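PDB 2YDT: Exo-1,5-alpha-L-arabinofuranobiosidase from Gibberella zeae, which probably hydrolyses alpha-1,5-linked L-arabinan from the end of its chains, releasing arabinobiose. Local coordinates for residues P26-A31 with M340-L345; E92-F97 with L159-E164; K99-T104 with A125-G130; T296-F301 with Q319-T324. One frame throughout, in Å; residues are numbered along the deposited sequence.

Contact 1. Residues P26-A31 with M340-L345; sequences PQVLYA and MGAGIL. With AHR (alpha-L-arabinofuranose), chain C.
Ala31 and Ala342 pack methyl to methyl, with Ala31 CB 3.9 Å from Ala342 CB. The Ala31 methyl also lies on the backbone of Gly341 and beside the Met340 side chain, 3.7 Å from Met340 CG. Met340 is fully extended and runs its CG, SD and CE past that methyl. The Ala342 methyl in turn sits against the Leu29 backbone, 3.6 Å from Leu29 C.

Leu29 makes the other half of the contact with its two methyls. CG lies anti to the backbone N (chi1 -163°), which brings the branch end back toward residues 343-345. Leu29 CD1 reaches the carbonyl of Ile344, 3.3 Å from its O. The Leu29 and Leu345 side chains cross at a slant beside the bound arabinofuranose, with Leu29 CD2 4.1 Å from Leu345 CD2. Tyr30 CD1 approaches O5 of the same sugar, while Glu46 and Gln87 bind it by hydrogen bonds.

No direct hydrogen bond joins the two segments. A water takes that role, accepting from Tyr30 N at 3.1 Å and lying 2.8 Å from Gly343 O; its link to Ala342 N is weak. Further out, Asn352 ND2 donates to Val28 O and to Ile344 O. The contact lies at the seam of the propeller ring. Strand 28-35 opens the first complete blade, and strand 336-341 belongs to the blade that strand 11-17 completes from the N terminus. Apolar packing is joined by a CA-H...O contact from Leu29 CA to Ala342 O, a water bridge and the shared Asn352. The arabinofuranose pocket thereby gains an apolar side made by Leu29 and Leu345.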
# COMPACT_ATOMS: atom_id res chain seq x y z
N PRO A 26 13.64 -9.78 7.14
CA PRO A 26 14.35 -8.66 6.49
C PRO A 26 14.55 -7.41 7.35
O PRO A 26 15.06 -6.41 6.84
CB PRO A 26 13.43 -8.33 5.31
CG PRO A 26 12.07 -8.55 5.88
CD PRO A 26 12.21 -9.78 6.75
N GLN A 27 14.13 -7.46 8.61
CA GLN A 27 14.39 -6.43 9.63
C GLN A 27 13.36 -5.32 9.58
O GLN A 27 12.70 -5.02 10.57
CB GLN A 27 15.84 -5.93 9.64
CG GLN A 27 16.87 -7.04 9.76
CD GLN A 27 18.27 -6.51 9.93
OE1 GLN A 27 18.72 -5.73 9.12
NE2 GLN A 27 18.97 -6.91 11.02
N VAL A 28 13.23 -4.69 8.42
CA VAL A 28 12.16 -3.76 8.12
C VAL A 28 11.68 -4.10 6.70
O VAL A 28 12.43 -4.70 5.92
CB VAL A 28 12.59 -2.31 8.22
CG1 VAL A 28 13.00 -1.98 9.68
CG2 VAL A 28 13.75 -1.97 7.19
N LEU A 29 10.44 -3.72 6.38
CA LEU A 29 9.86 -3.93 5.06
C LEU A 29 8.56 -3.13 5.04
O LEU A 29 7.99 -2.82 6.10
CB LEU A 29 9.56 -5.43 4.84
CG LEU A 29 9.34 -5.89 3.40
CD1 LEU A 29 10.68 -5.86 2.59
CD2 LEU A 29 8.67 -7.27 3.33
N TYR A 30 8.05 -2.80 3.85
CA TYR A 30 6.64 -2.35 3.74
C TYR A 30 6.40 -0.99 4.35
O TYR A 30 5.60 -0.83 5.28
CB TYR A 30 5.68 -3.43 4.33
CG TYR A 30 4.34 -3.51 3.63
CD1 TYR A 30 4.03 -4.59 2.78
CD2 TYR A 30 3.35 -2.55 3.84
CE1 TYR A 30 2.83 -4.71 2.15
CE2 TYR A 30 2.12 -2.65 3.21
CZ TYR A 30 1.85 -3.74 2.38
OH TYR A 30 0.62 -3.85 1.74
N ALA A 31 7.06 0.04 3.81
CA ALA A 31 6.93 1.41 4.30
C ALA A 31 5.65 2.06 3.79
O ALA A 31 5.28 1.89 2.63
CB ALA A 31 8.17 2.27 3.86
N MET A 340 8.83 6.50 -0.64
CA MET A 340 9.25 5.95 0.66
C MET A 340 9.39 4.45 0.51
O MET A 340 8.54 3.78 -0.08
CB MET A 340 8.19 6.23 1.73
CG MET A 340 8.60 5.86 3.16
SD MET A 340 7.12 5.92 4.22
CE MET A 340 7.86 5.62 5.81
N GLY A 341 10.48 3.89 1.05
CA GLY A 341 10.71 2.47 1.00
C GLY A 341 11.38 1.91 2.22
O GLY A 341 11.97 2.66 3.03
N ALA A 342 11.24 0.58 2.36
CA ALA A 342 11.87 -0.13 3.47
C ALA A 342 12.63 -1.34 2.98
O ALA A 342 12.74 -2.36 3.66
CB ALA A 342 10.87 -0.45 4.60
N GLY A 343 13.21 -1.25 1.79
CA GLY A 343 14.12 -2.27 1.36
C GLY A 343 13.46 -3.43 0.65
O GLY A 343 12.30 -3.33 0.17
N ILE A 344 14.21 -4.52 0.54
CA ILE A 344 13.85 -5.64 -0.29
C ILE A 344 13.37 -6.85 0.49
O ILE A 344 13.63 -6.99 1.68
CB ILE A 344 15.03 -6.08 -1.20
CG1 ILE A 344 16.19 -6.65 -0.37
CG2 ILE A 344 15.56 -4.89 -2.02
CD1 ILE A 344 17.32 -7.23 -1.25
N LEU A 345 12.65 -7.73 -0.21
CA LEU A 345 12.22 -8.99 0.36
C LEU A 345 13.38 -9.80 0.91
O LEU A 345 14.51 -9.68 0.40
CB LEU A 345 11.51 -9.82 -0.72
CG LEU A 345 10.12 -9.31 -1.09
CD1 LEU A 345 9.72 -9.95 -2.47
CD2 LEU A 345 9.12 -9.68 -0.01
O5 AHR C . 4.57 -8.25 3.82
C5 AHR C . 5.39 -9.40 4.09
C4 AHR C . 5.30 -10.42 2.98
O4 AHR C . 4.00 -10.96 2.83
C3 AHR C . 6.14 -11.68 3.25
O3 AHR C . 7.55 -11.51 2.95
C2 AHR C . 5.53 -12.67 2.28
O2 AHR C . 5.63 -14.05 2.66
C1 AHR C . 4.09 -12.22 2.22
O HOH W 1 10.00 -2.41 1.47

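Contact 2. Residues E92-F97 with L159-E164; sequences ELPRAF and LMTYKE. With SO4 (sulfate ion), chain G; SO4 (sulfate ion), chain H.
This contact joins two successive blades of the six-bladed beta-propeller. The loop after strand 87-92 lies against the end of strand 154-162, and Thr161 is the central side chain. Pro94, Arg95 and Phe97 gather around it.

The Pro94 ring slides past Thr161, with Pro94 CD 3.5 Å from Thr161 OG1. The Phe97 ring and the Thr161 side chain point at each other, and the ring presents its edge, with Phe97 CE2 3.6 Å from Thr161 OG1. That hydroxyl is not left to carbon neighbours: it is hydrogen-bonded to Tyr91 OH, just before the loop. Another part of the Phe97 edge meets a carbonyl, with Phe97 CE1 3.5 Å from Glu164 O.

Arg95 crosses Thr161, its CD 3.7 Å from Thr161 CG2. The chain bends at chi3 (-56°) and carries the guanidinium over the turn at 163-164. Lys163 O and Glu164 CA lie over one face of the group. No direct hydrogen bond crosses between the segments; they meet by packing.

Two sulfate ions, probably from the crystallisation liquor, accept from the backbone N of Thr161 and of Lys163. Thr161 N donates to O1 of one sulfate at 2.9 Å, nearly straight at 163°. Lys163 N donates to O2 of the other at 2.8 Å.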
# COMPACT_ATOMS: atom_id res chain seq x y z
N GLU A 92 -6.16 8.71 6.81
CA GLU A 92 -6.88 9.71 7.60
C GLU A 92 -8.33 9.79 7.14
O GLU A 92 -8.60 10.01 5.94
CB GLU A 92 -6.20 11.08 7.45
CG GLU A 92 -6.83 12.20 8.28
CD GLU A 92 -6.30 13.59 7.91
OE1 GLU A 92 -6.43 14.01 6.72
OE2 GLU A 92 -5.77 14.27 8.80
N LEU A 93 -9.27 9.69 8.09
CA LEU A 93 -10.68 9.87 7.73
C LEU A 93 -10.99 11.25 7.16
O LEU A 93 -10.69 12.28 7.82
CB LEU A 93 -11.56 9.64 8.96
CG LEU A 93 -11.60 8.22 9.53
CD1 LEU A 93 -12.78 8.08 10.57
CD2 LEU A 93 -11.70 7.10 8.45
N PRO A 94 -11.59 11.30 5.97
CA PRO A 94 -11.95 12.59 5.36
C PRO A 94 -13.36 13.05 5.77
O PRO A 94 -13.76 14.13 5.42
CB PRO A 94 -11.87 12.29 3.87
CG PRO A 94 -12.27 10.88 3.77
CD PRO A 94 -11.82 10.19 5.03
N ARG A 95 -14.08 12.19 6.50
CA ARG A 95 -15.40 12.47 7.03
C ARG A 95 -15.58 11.49 8.19
O ARG A 95 -14.76 10.59 8.37
CB ARG A 95 -16.43 12.17 5.94
CG ARG A 95 -16.40 10.70 5.60
CD ARG A 95 -17.19 10.26 4.43
NE ARG A 95 -18.57 10.65 4.56
CZ ARG A 95 -19.49 10.04 5.30
NH1 ARG A 95 -19.21 8.96 6.02
NH2 ARG A 95 -20.73 10.52 5.29
N ALA A 96 -16.66 11.63 8.95
CA ALA A 96 -16.91 10.74 10.08
C ALA A 96 -17.47 9.41 9.64
O ALA A 96 -18.24 9.31 8.65
CB ALA A 96 -17.92 11.41 11.09
N PHE A 97 -17.12 8.38 10.38
CA PHE A 97 -17.79 7.11 10.30
C PHE A 97 -18.22 6.74 11.71
O PHE A 97 -17.40 6.43 12.56
CB PHE A 97 -16.87 6.04 9.64
CG PHE A 97 -16.63 6.30 8.17
CD1 PHE A 97 -17.60 5.96 7.22
CD2 PHE A 97 -15.48 6.93 7.75
CE1 PHE A 97 -17.41 6.23 5.88
CE2 PHE A 97 -15.28 7.19 6.38
CZ PHE A 97 -16.25 6.84 5.46
N LEU A 159 -7.15 1.28 2.31
CA LEU A 159 -8.39 1.99 2.70
C LEU A 159 -8.68 3.19 1.81
O LEU A 159 -7.80 3.97 1.49
CB LEU A 159 -8.28 2.49 4.16
CG LEU A 159 -8.30 1.39 5.22
CD1 LEU A 159 -7.66 1.95 6.55
CD2 LEU A 159 -9.69 0.86 5.47
N MET A 160 -9.96 3.37 1.48
CA MET A 160 -10.40 4.54 0.71
C MET A 160 -11.90 4.78 0.95
O MET A 160 -12.70 3.86 0.96
CB MET A 160 -10.17 4.29 -0.78
CG MET A 160 -10.39 5.54 -1.63
SD MET A 160 -10.31 5.21 -3.42
CE MET A 160 -11.85 4.37 -3.65
N THR A 161 -12.28 6.05 1.09
CA THR A 161 -13.68 6.44 1.22
C THR A 161 -14.33 6.52 -0.16
O THR A 161 -13.69 6.95 -1.13
CB THR A 161 -13.80 7.75 1.97
OG1 THR A 161 -13.40 7.57 3.35
CG2 THR A 161 -15.26 8.29 1.99
N TYR A 162 -15.60 6.13 -0.24
CA TYR A 162 -16.43 6.37 -1.45
C TYR A 162 -17.82 6.72 -0.97
O TYR A 162 -18.50 5.87 -0.41
CB TYR A 162 -16.50 5.14 -2.35
CG TYR A 162 -17.42 5.31 -3.54
CD1 TYR A 162 -17.17 6.28 -4.51
CD2 TYR A 162 -18.58 4.54 -3.67
CE1 TYR A 162 -18.01 6.46 -5.61
CE2 TYR A 162 -19.39 4.69 -4.77
CZ TYR A 162 -19.11 5.64 -5.72
OH TYR A 162 -19.94 5.76 -6.82
N LYS A 163 -18.21 7.97 -1.17
CA LYS A 163 -19.52 8.46 -0.73
C LYS A 163 -19.69 8.18 0.76
O LYS A 163 -18.89 8.63 1.58
CB LYS A 163 -20.60 7.86 -1.66
CG LYS A 163 -20.43 8.31 -3.11
CD LYS A 163 -21.61 7.91 -4.00
CE LYS A 163 -21.62 8.55 -5.38
NZ LYS A 163 -20.90 9.87 -5.51
N GLU A 164 -20.70 7.45 1.16
CA GLU A 164 -20.93 7.29 2.57
C GLU A 164 -20.26 6.04 3.16
O GLU A 164 -20.48 5.73 4.35
CB GLU A 164 -22.45 7.28 2.84
CG GLU A 164 -23.12 5.91 2.63
CD GLU A 164 -23.27 5.45 1.20
OE1 GLU A 164 -22.83 6.13 0.23
OE2 GLU A 164 -23.84 4.36 1.03
S SO4 G . -16.07 10.67 -2.33
O1 SO4 G . -15.67 10.10 -1.05
O2 SO4 G . -17.10 9.85 -2.94
O3 SO4 G . -16.61 12.02 -2.13
O4 SO4 G . -14.87 10.74 -3.17
S SO4 H . -9.59 9.31 0.37
O1 SO4 H . -10.44 8.19 0.66
O2 SO4 H . -8.24 8.81 -0.04
O3 SO4 H . -10.19 10.13 -0.67
O4 SO4 H . -9.44 10.18 1.53

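Contact 3. Residues K99-T104 with A125-G130; sequences KYPKGT and ASRDKG
Arg127 leaves its backbone with CG anti to the carbonyl carbon (chi1 -63°) and then runs straight to NE. This full reach brings its guanidinium to the carbonyl of Lys99. The grip is end-on, with both terminal nitrogens on one oxygen. Arg127 NH1 bonds to Lys99 O at 3.0 Å in the carbonyl plane. Arg127 NH2 bonds to the same O at 3.1 Å from above that plane. Tyr100 crosses the arginine, its ring plane turned 24° from the guanidinium, and Tyr100 CE1 lies 3.5 Å from Arg127 NH2. Glu134 bonds to both groups and so probably holds them in place: one oxygen makes a salt bridge with Arg127 NE, the other a hydrogen bond with Tyr100 OH.

Residues 101-104 form a type II beta turn. Pro101 O accepts from Thr104 N and, at 2.7 Å, from Thr104 OG1. With its hydroxyl so occupied, Thr104 offers CG2 to the other segment, 3.8 Å from Ala125 CB. A water links Gly103 O, Ser126 O and Lys129 N.

The contact lies within one blade, away from the annotated sites. It ties the loop between strands 87-92 and 105-111 to the turn between 119-126 and 134-142, with Val136 packing on Tyr100 and Ala125.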
# COMPACT_ATOMS: atom_id res chain seq x y z
N LYS A 99 -18.81 6.91 15.42
CA LYS A 99 -18.17 7.67 16.50
C LYS A 99 -16.70 8.02 16.26
O LYS A 99 -16.03 8.51 17.18
CB LYS A 99 -18.32 6.90 17.81
CG LYS A 99 -17.53 5.61 17.89
CD LYS A 99 -17.81 4.89 19.18
CE LYS A 99 -16.94 3.64 19.31
NZ LYS A 99 -17.50 2.74 20.44
N TYR A 100 -16.20 7.80 15.05
CA TYR A 100 -14.84 8.20 14.64
C TYR A 100 -14.93 9.40 13.71
O TYR A 100 -15.39 9.27 12.57
CB TYR A 100 -14.15 6.99 13.97
CG TYR A 100 -14.10 5.80 14.90
CD1 TYR A 100 -13.10 5.68 15.86
CD2 TYR A 100 -15.06 4.82 14.87
CE1 TYR A 100 -13.08 4.64 16.75
CE2 TYR A 100 -15.05 3.75 15.74
CZ TYR A 100 -14.03 3.66 16.70
OH TYR A 100 -13.97 2.62 17.61
N PRO A 101 -14.52 10.59 14.18
CA PRO A 101 -14.73 11.79 13.37
C PRO A 101 -13.71 12.00 12.28
O PRO A 101 -12.68 11.34 12.23
CB PRO A 101 -14.57 12.93 14.39
CG PRO A 101 -13.71 12.40 15.40
CD PRO A 101 -14.08 10.93 15.54
N LYS A 102 -14.01 12.94 11.41
CA LYS A 102 -13.04 13.47 10.45
C LYS A 102 -11.73 13.76 11.18
O LYS A 102 -11.73 14.34 12.27
CB LYS A 102 -13.58 14.76 9.81
CG LYS A 102 -12.69 15.33 8.75
CD LYS A 102 -13.31 16.58 8.10
CE LYS A 102 -12.47 17.00 6.94
NZ LYS A 102 -12.91 18.31 6.38
N GLY A 103 -10.61 13.32 10.57
CA GLY A 103 -9.30 13.52 11.12
C GLY A 103 -8.78 12.39 11.98
O GLY A 103 -7.64 12.42 12.39
N THR A 104 -9.63 11.41 12.32
CA THR A 104 -9.17 10.20 13.01
C THR A 104 -8.16 9.57 12.06
O THR A 104 -8.38 9.50 10.85
CB THR A 104 -10.34 9.23 13.25
OG1 THR A 104 -11.33 9.85 14.09
CG2 THR A 104 -9.86 7.93 13.88
N ALA A 125 -7.32 2.80 15.56
CA ALA A 125 -7.59 4.22 15.33
C ALA A 125 -6.92 5.09 16.37
O ALA A 125 -6.74 4.66 17.50
CB ALA A 125 -9.09 4.51 15.36
N SER A 126 -6.47 6.26 15.93
CA SER A 126 -5.90 7.29 16.81
C SER A 126 -6.77 8.54 16.73
O SER A 126 -7.02 9.08 15.64
CB SER A 126 -4.45 7.65 16.43
OG SER A 126 -4.03 8.77 17.24
N ARG A 127 -7.20 9.01 17.91
CA ARG A 127 -8.04 10.21 18.03
C ARG A 127 -7.19 11.44 18.38
O ARG A 127 -7.74 12.53 18.59
CB ARG A 127 -9.09 10.00 19.13
CG ARG A 127 -10.08 8.88 18.84
CD ARG A 127 -11.01 8.66 20.02
NE ARG A 127 -12.08 7.68 19.81
CZ ARG A 127 -13.25 7.94 19.22
NH1 ARG A 127 -13.53 9.15 18.78
NH2 ARG A 127 -14.16 7.01 19.12
N ASP A 128 -5.87 11.29 18.41
CA ASP A 128 -4.99 12.38 18.80
C ASP A 128 -3.79 12.51 17.82
O ASP A 128 -2.71 12.91 18.21
CB ASP A 128 -4.53 12.23 20.27
CG ASP A 128 -3.86 10.90 20.55
OD1 ASP A 128 -3.45 10.21 19.56
OD2 ASP A 128 -3.78 10.51 21.76
N LYS A 129 -4.05 12.27 16.55
CA LYS A 129 -3.07 12.53 15.48
C LYS A 129 -1.81 11.67 15.62
O LYS A 129 -0.72 12.05 15.22
CB LYS A 129 -2.74 14.06 15.36
CG LYS A 129 -3.98 14.89 15.08
CD LYS A 129 -3.62 16.36 14.92
CE LYS A 129 -4.82 17.13 14.35
NZ LYS A 129 -4.42 18.56 14.14
N GLY A 130 -2.00 10.46 16.15
CA GLY A 130 -0.93 9.44 16.08
C GLY A 130 -0.20 9.13 17.39
O GLY A 130 0.75 8.34 17.37
O HOH W 2 -6.48 11.78 15.16

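Contact 4. Residues T296-F301 with Q319-T324; sequences TRSEIF and QPTAYT. With MN (manganese (II) ion), chain M.
Thr321 turns its two branches onto different parts of the backbone at 296-298. Thr321 CG2 stands anti to the backbone N, with chi1 (to OG1) at -61°, and lies 3.6 Å from Thr296 C. Its OG1 faces the peptide between Arg297 and Ser298, 3.0 Å from Ser298 N. The angle there is too poor for a hydrogen bond. Ser298 CB lies alongside, 3.4 Å from Thr321 OG1, and also approaches Gln319 O. A water connects the backbones, 2.9 Å from Arg297 O and accepting from Ala322 N.

Arg297 starts away from the other segment, and its guanidinium meets Glu299 side-on. Arg297 NE bonds to Glu299 OE1 at 3.0 Å, and Arg297 NH2 bonds to Glu299 OE2. Both oxygens are met on the syn side, about 32-33° out of the carboxylate plane. The paired bonds probably fix the carboxylate's rotation. Glu299 OE2 also binds the manganese ion at 2.4 Å, and Asp316 supplies a second protein ligand.

The segment that Thr321 packs on thus carries a metal ligand. The surroundings are those of a propeller: the loop between strands 289-293 and 300-303 packs on the linker 319-324 to the next blade, and that linker carries Tyr323 of the iminosugar pocket.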
# COMPACT_ATOMS: atom_id res chain seq x y z
N THR A 296 10.22 -3.59 -8.35
CA THR A 296 11.37 -4.23 -9.03
C THR A 296 12.22 -3.24 -9.82
O THR A 296 13.25 -3.66 -10.41
CB THR A 296 10.93 -5.35 -9.96
OG1 THR A 296 10.12 -4.85 -11.04
CG2 THR A 296 10.19 -6.48 -9.19
N ARG A 297 11.80 -1.99 -9.89
CA ARG A 297 12.56 -0.92 -10.60
C ARG A 297 12.51 0.35 -9.81
O ARG A 297 11.59 0.53 -9.02
CB ARG A 297 11.92 -0.64 -11.97
CG ARG A 297 11.87 -1.84 -12.85
CD ARG A 297 11.46 -1.48 -14.24
NE ARG A 297 12.45 -0.57 -14.83
CZ ARG A 297 13.31 -0.90 -15.78
NH1 ARG A 297 13.33 -2.13 -16.30
NH2 ARG A 297 14.16 0.03 -16.21
N SER A 298 13.46 1.28 -10.07
CA SER A 298 13.50 2.52 -9.32
C SER A 298 12.73 3.68 -9.92
O SER A 298 12.46 4.67 -9.22
CB SER A 298 14.96 2.94 -9.08
OG SER A 298 15.61 3.19 -10.31
N GLU A 299 12.38 3.60 -11.21
CA GLU A 299 11.69 4.69 -11.86
C GLU A 299 10.25 4.87 -11.35
O GLU A 299 9.67 3.96 -10.72
CB GLU A 299 11.66 4.51 -13.38
CG GLU A 299 13.07 4.43 -13.99
CD GLU A 299 13.61 3.04 -14.14
OE1 GLU A 299 13.04 2.07 -13.61
OE2 GLU A 299 14.64 2.87 -14.84
N ILE A 300 9.69 6.04 -11.63
CA ILE A 300 8.24 6.26 -11.48
C ILE A 300 7.62 6.24 -12.89
O ILE A 300 8.30 6.59 -13.89
CB ILE A 300 7.89 7.51 -10.69
CG1 ILE A 300 8.38 8.80 -11.38
CG2 ILE A 300 8.40 7.33 -9.20
CD1 ILE A 300 7.76 10.06 -10.83
N PHE A 301 6.36 5.85 -12.93
CA PHE A 301 5.57 5.73 -14.14
C PHE A 301 4.38 6.68 -14.05
O PHE A 301 3.63 6.66 -13.07
CB PHE A 301 5.15 4.29 -14.35
CG PHE A 301 6.30 3.37 -14.55
CD1 PHE A 301 6.76 3.05 -15.81
CD2 PHE A 301 7.01 2.88 -13.46
CE1 PHE A 301 7.88 2.22 -15.98
CE2 PHE A 301 8.11 2.04 -13.63
CZ PHE A 301 8.55 1.73 -14.91
N GLN A 319 15.35 7.83 -5.31
CA GLN A 319 15.02 6.85 -4.28
C GLN A 319 15.20 5.45 -4.85
O GLN A 319 14.79 5.15 -5.97
CB GLN A 319 13.57 7.08 -3.84
CG GLN A 319 13.13 6.15 -2.71
CD GLN A 319 13.75 6.49 -1.37
OE1 GLN A 319 14.30 7.60 -1.14
NE2 GLN A 319 13.66 5.54 -0.46
N PRO A 320 15.88 4.54 -4.09
CA PRO A 320 16.13 3.22 -4.61
C PRO A 320 14.89 2.31 -4.76
O PRO A 320 13.83 2.57 -4.20
CB PRO A 320 17.10 2.63 -3.58
CG PRO A 320 16.83 3.33 -2.35
CD PRO A 320 16.47 4.74 -2.76
N THR A 321 15.08 1.23 -5.50
CA THR A 321 14.08 0.16 -5.64
C THR A 321 13.80 -0.47 -4.28
O THR A 321 14.73 -0.75 -3.49
CB THR A 321 14.58 -0.89 -6.58
OG1 THR A 321 14.78 -0.27 -7.88
CG2 THR A 321 13.59 -2.06 -6.68
N ALA A 322 12.51 -0.67 -4.00
CA ALA A 322 12.10 -1.34 -2.77
C ALA A 322 10.79 -2.09 -3.00
O ALA A 322 9.93 -1.67 -3.79
CB ALA A 322 11.96 -0.36 -1.61
N TYR A 323 10.61 -3.18 -2.26
CA TYR A 323 9.34 -3.89 -2.21
C TYR A 323 8.24 -2.99 -1.71
O TYR A 323 8.39 -2.29 -0.68
CB TYR A 323 9.47 -5.11 -1.30
CG TYR A 323 8.23 -5.97 -1.20
CD1 TYR A 323 7.81 -6.76 -2.28
CD2 TYR A 323 7.51 -6.06 -0.00
CE1 TYR A 323 6.68 -7.58 -2.18
CE2 TYR A 323 6.39 -6.87 0.10
CZ TYR A 323 5.99 -7.65 -0.99
OH TYR A 323 4.92 -8.47 -0.88
N THR A 324 7.15 -2.96 -2.48
CA THR A 324 5.98 -2.10 -2.21
C THR A 324 6.38 -0.66 -1.82
O THR A 324 5.80 -0.01 -0.94
CB THR A 324 4.95 -2.77 -1.23
OG1 THR A 324 3.70 -2.07 -1.29
CG2 THR A 324 5.45 -2.80 0.25
MN MN M . 16.35 4.41 -15.33
O HOH W 3 10.86 0.42 -6.25
O HOH W 4 15.43 4.76 -16.73

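From the N terminus, contact 1 opens at 26-31 and closes only at 340-345, so its loop encloses the other three contacts. It joins the blade opened by strand 28-35 to the blade holding strand 336-341. Contact 2 opens at 92-97 and closes at 159-164, joining two successive blades. Contact 3, between 99-104 and 125-130, falls within that loop and stays in one blade. It touches contact 2 through backbone bonds of Leu93 with Gly103 and Thr104. Contact 4 follows in series and joins the loop before strand 300-303 to the linker before strand 326-330. It meets contact 1 where Gly343 O probably bonds to Tyr323 N. Contacts 2 and 3 lie across the chain's centre from contact 4.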